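Local coordinates for hypothetical protein Atu1540 (Agrobacterium tumefaciens str. C58, PDB 2HWJ) that is of unknown function but belongs to a putative ParB-like nuclease family, so a nuclease-like role is possible but unproven, at residues 22-28 / 132-138; 139-143 / 181-186. All blocks are in the same frame, centred on the assembly; numbering follows the deposited sequence.

Interaction 1. Residues 22-28 / 132-138; sequences IAVGFRE and EDDPFRS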
# COMPACT_ATOMS: atom_id res chain seq x y z
N ILE A 22 19.68 -11.78 -6.86
CA ILE A 22 21.02 -12.25 -7.12
C ILE A 22 21.69 -12.67 -5.85
O ILE A 22 22.50 -13.58 -5.86
CB ILE A 22 21.78 -11.15 -7.84
CG1 ILE A 22 21.15 -10.98 -9.21
CG2 ILE A 22 23.19 -11.54 -8.07
CD1 ILE A 22 21.55 -9.83 -9.90
N ALA A 23 21.32 -12.05 -4.71
CA ALA A 23 22.10 -12.24 -3.47
C ALA A 23 21.27 -12.48 -2.24
O ALA A 23 20.11 -12.16 -2.25
CB ALA A 23 23.12 -11.12 -3.25
N VAL A 24 21.88 -13.10 -1.23
CA VAL A 24 21.31 -13.24 0.10
C VAL A 24 22.48 -13.19 1.07
O VAL A 24 23.65 -13.22 0.65
CB VAL A 24 20.62 -14.60 0.30
CG1 VAL A 24 19.32 -14.71 -0.47
CG2 VAL A 24 21.60 -15.79 -0.10
N GLY A 25 22.19 -13.15 2.36
CA GLY A 25 23.22 -13.06 3.38
C GLY A 25 23.39 -14.47 3.87
O GLY A 25 22.51 -15.05 4.48
N PHE A 26 24.55 -15.05 3.60
CA PHE A 26 24.78 -16.42 3.89
C PHE A 26 24.76 -16.60 5.35
O PHE A 26 24.40 -17.69 5.80
CB PHE A 26 26.13 -16.81 3.36
CG PHE A 26 26.11 -17.20 1.93
CD1 PHE A 26 27.18 -17.87 1.37
CD2 PHE A 26 24.99 -16.86 1.13
CE1 PHE A 26 27.14 -18.21 0.03
CE2 PHE A 26 24.93 -17.20 -0.22
CZ PHE A 26 25.98 -17.87 -0.79
N ARG A 27 25.12 -15.58 6.13
CA ARG A 27 25.04 -15.75 7.59
C ARG A 27 23.60 -16.09 8.01
O ARG A 27 23.40 -16.93 8.88
CB ARG A 27 25.55 -14.51 8.35
CG ARG A 27 26.55 -14.84 9.43
CD ARG A 27 26.79 -13.69 10.41
NE ARG A 27 25.64 -13.52 11.30
CZ ARG A 27 25.68 -13.62 12.64
NH1 ARG A 27 26.84 -13.90 13.26
NH2 ARG A 27 24.55 -13.44 13.36
N GLU A 28 22.61 -15.40 7.41
CA GLU A 28 21.20 -15.59 7.72
C GLU A 28 20.86 -17.03 7.27
O GLU A 28 20.33 -17.83 8.08
CB GLU A 28 20.34 -14.52 7.02
CG GLU A 28 18.82 -14.37 7.51
CD GLU A 28 18.19 -12.87 7.34
OE1 GLU A 28 18.62 -12.11 6.40
OE2 GLU A 28 17.25 -12.44 8.09
N GLU A 132 24.48 -15.38 -4.66
CA GLU A 132 25.69 -14.73 -4.16
C GLU A 132 25.51 -14.30 -2.72
O GLU A 132 24.38 -14.07 -2.27
CB GLU A 132 25.95 -13.47 -4.95
CG GLU A 132 26.44 -13.73 -6.30
CD GLU A 132 26.63 -12.46 -7.16
OE1 GLU A 132 26.66 -12.58 -8.43
OE2 GLU A 132 26.78 -11.34 -6.58
N ASP A 133 26.62 -14.13 -2.00
CA ASP A 133 26.52 -13.83 -0.57
C ASP A 133 26.61 -12.37 -0.45
O ASP A 133 27.66 -11.83 -0.81
CB ASP A 133 27.65 -14.50 0.20
CG ASP A 133 27.67 -14.14 1.71
OD1 ASP A 133 26.66 -13.73 2.36
OD2 ASP A 133 28.75 -14.31 2.31
N ASP A 134 25.54 -11.70 0.01
CA ASP A 134 25.70 -10.30 0.36
C ASP A 134 25.87 -10.08 1.90
O ASP A 134 24.94 -10.10 2.67
CB ASP A 134 24.74 -9.37 -0.36
CG ASP A 134 24.79 -7.89 0.17
OD1 ASP A 134 25.71 -7.56 0.98
OD2 ASP A 134 23.88 -7.04 -0.21
N PRO A 135 27.12 -9.88 2.34
CA PRO A 135 27.31 -9.84 3.80
C PRO A 135 26.61 -8.64 4.41
O PRO A 135 26.20 -8.70 5.56
CB PRO A 135 28.85 -9.76 3.99
CG PRO A 135 29.39 -9.26 2.60
CD PRO A 135 28.38 -9.77 1.56
N PHE A 136 26.43 -7.55 3.67
CA PHE A 136 25.59 -6.48 4.29
C PHE A 136 24.15 -6.86 4.39
O PHE A 136 23.45 -6.38 5.31
CB PHE A 136 25.81 -5.09 3.68
CG PHE A 136 27.18 -4.58 3.96
CD1 PHE A 136 28.24 -4.86 3.07
CD2 PHE A 136 27.47 -3.95 5.19
CE1 PHE A 136 29.54 -4.48 3.36
CE2 PHE A 136 28.80 -3.55 5.49
CZ PHE A 136 29.83 -3.81 4.56
N ARG A 137 23.70 -7.74 3.50
CA ARG A 137 22.37 -8.21 3.69
C ARG A 137 22.24 -8.90 5.07
O ARG A 137 21.19 -8.74 5.75
CB ARG A 137 21.97 -9.09 2.55
CG ARG A 137 20.62 -9.67 2.71
CD ARG A 137 19.60 -8.61 2.77
NE ARG A 137 18.29 -9.19 2.94
CZ ARG A 137 17.85 -9.69 4.10
NH1 ARG A 137 18.65 -9.69 5.16
NH2 ARG A 137 16.64 -10.22 4.19
N SER A 138 23.28 -9.64 5.51
CA SER A 138 23.19 -10.36 6.80
C SER A 138 23.24 -9.40 7.93
O SER A 138 22.55 -9.55 8.96
CB SER A 138 24.34 -11.28 7.00
OG SER A 138 24.33 -12.32 6.07
O HOH W 1 26.48 -13.22 4.76

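Interaction 2. Residues 139-143 / 181-186; sequences LAGAL and ALAEAM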
# COMPACT_ATOMS: atom_id res chain seq x y z
N LEU A 139 24.10 -8.42 7.77
CA LEU A 139 24.22 -7.39 8.78
C LEU A 139 22.87 -6.67 8.94
O LEU A 139 22.39 -6.58 10.06
CB LEU A 139 25.31 -6.39 8.43
CG LEU A 139 25.59 -5.42 9.58
CD1 LEU A 139 26.17 -6.11 10.83
CD2 LEU A 139 26.45 -4.28 9.17
N ALA A 140 22.28 -6.19 7.83
CA ALA A 140 21.00 -5.56 7.87
C ALA A 140 19.93 -6.49 8.51
O ALA A 140 19.12 -6.05 9.30
CB ALA A 140 20.61 -5.08 6.51
N GLY A 141 19.96 -7.78 8.24
CA GLY A 141 18.99 -8.72 8.90
C GLY A 141 19.19 -8.67 10.40
O GLY A 141 18.23 -8.50 11.18
N ALA A 142 20.45 -8.73 10.83
CA ALA A 142 20.74 -9.00 12.22
C ALA A 142 20.38 -7.75 12.95
O ALA A 142 19.86 -7.83 14.07
CB ALA A 142 22.16 -9.28 12.40
N LEU A 143 20.58 -6.61 12.28
CA LEU A 143 20.28 -5.29 12.80
C LEU A 143 18.84 -5.22 13.17
O LEU A 143 18.48 -4.70 14.23
CB LEU A 143 20.44 -4.25 11.73
CG LEU A 143 20.91 -2.82 11.92
CD1 LEU A 143 20.33 -1.95 10.81
CD2 LEU A 143 20.56 -2.26 13.22
N ALA A 181 30.63 -5.07 13.98
CA ALA A 181 29.99 -4.41 12.85
C ALA A 181 28.52 -4.14 13.20
O ALA A 181 27.96 -3.14 12.75
CB ALA A 181 30.10 -5.23 11.59
N LEU A 182 27.93 -5.00 14.02
CA LEU A 182 26.54 -4.91 14.33
C LEU A 182 26.41 -3.72 15.25
O LEU A 182 25.50 -2.90 15.10
CB LEU A 182 26.10 -6.17 15.09
CG LEU A 182 24.67 -6.63 14.96
CD1 LEU A 182 24.27 -7.49 16.15
CD2 LEU A 182 23.71 -5.46 14.75
N ALA A 183 27.36 -3.63 16.18
CA ALA A 183 27.36 -2.56 17.20
C ALA A 183 27.45 -1.20 16.52
O ALA A 183 26.77 -0.26 16.92
CB ALA A 183 28.51 -2.77 18.29
N GLU A 184 28.26 -1.12 15.47
CA GLU A 184 28.32 0.09 14.68
C GLU A 184 27.00 0.41 14.01
O GLU A 184 26.55 1.55 14.08
CB GLU A 184 29.47 0.04 13.67
CG GLU A 184 30.66 0.75 14.26
CD GLU A 184 31.44 1.65 13.27
OE1 GLU A 184 30.88 2.06 12.18
OE2 GLU A 184 32.64 1.96 13.62
N ALA A 185 26.42 -0.60 13.38
CA ALA A 185 25.19 -0.45 12.65
C ALA A 185 24.10 0.07 13.56
O ALA A 185 23.25 0.94 13.21
CB ALA A 185 24.77 -1.81 12.10
N MSE A 186 24.11 -0.50 14.76
CA MSE A 186 23.18 -0.11 15.79
C MSE A 186 23.37 1.38 16.20
O MSE A 186 22.39 2.12 16.37
CB MSE A 186 23.32 -1.10 16.94
CG MSE A 186 22.39 -0.90 18.04
SE MSE A 186 20.52 -0.93 17.45
CE MSE A 186 19.69 -0.79 19.27

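Interaction 1. Residues 22-28 / 132-138
A chi1 of 176° turns the D133 carboxylate away from its own backbone N and onto F26, whose ring lies beside its backbone N (chi1 -85°). D133 CB sits over the middle of one ring face, 3.5 Å from the F26 ring centroid, a CH-pi contact, and carboxylate and ring stack with planes only 11° apart. The same carboxylate grips the start of helix 26-37: F26 N donates to D133 OD1 (2.8 Å) in a straight bond that arrives from above the carboxylate plane. One water ties this junction together, accepting from R27 N at 3.0 Å, donating to D133 OD1 and bonding to S138 OG at 2.7 Å. Farther along, the bent chain of R137 brings NH1 to E28 OE1 at 2.7 Å, a salt bridge whose hydrogen bond is weak, with carboxylate and guanidinium steeply turned against each other; F159 adds a cation-pi partner to R137. D134 caps the second helix, accepting weakly from F136 N and R137 N through OD1, which also pairs with R166. Between the strands, E132 N donates to I22 O (2.9 Å), V24 N to E132 O (2.9 Å) and D134 N to V24 O. The whole is a two-stranded parallel sheet, 23-24 beside 132-133, in which each short strand runs into a helix, G25 and D134 taking the two N-cap positions.

Interaction 2. Residues 139-143 / 181-186
This is an apolar helix-helix packing contact in the all-helical C-terminal part of the chain, where helix 135-146 crosses helix 178-189. The axes of the two short segments approach to 9.8 Å at a signed crossing angle of -64°, so the helices meet over a limited patch instead of running along each other. Two leucines one turn apart, L139 and L143, reach across from the first helix, and A181, L182 and A185 receive them. A185 is the small residue where both leucines converge: its CB lies 4.2 Å from L139 CD2 and 4.0 Å from L143 CG. With CG anti to the backbone N (chi1 -171°), L139 extends its branches over the other helix, and CD1 rests on backbone as much as on side chain, 3.7 Å from L182 CA and 4.1 Å from A181 CB. L182 answers in the reverse direction. Its CD2 lies against the main chain of the first helix, while its CG faces the methyl group of A142, so each helix sends a leucine onto the backbone of its partner. The side-chain pairs that meet across the segments are all apolar, and packing alone joins them here. Helix 157-166 packs against the same patch, L165 touching both L139 and A185, and W161 touching L143; I169 from the following loop also reaches L139 and A185. At the edge, the selenomethionine M186 adds a looser contact, SE standing 4.4 Å from L143 CD2. The side chain of L182 comes nearest to segment 139-143 at CD2, 3.9 Å from L143 CA.

How the interactions relate
Helix 135-146 serves both contacts in succession: its first turn belongs to interaction 1, and the next turn or so enters interaction 2. The centres are about 13 Å apart, and E28 of interaction 1 packs lightly on G141. Interaction 1 lies nearer the middle of the chain, about 8 Å from its centre against about 17 Å for interaction 2, yet both are only partly buried. Their chemistry differs accordingly: in 22-28 / 132-138 strand carbonyls are paired with amides across the sheet, and helix-start amides are taken up by aspartate carboxylates and a water, whereas 139-143 / 181-186 joins the middle parts of two helices through leucine and alanine side chains.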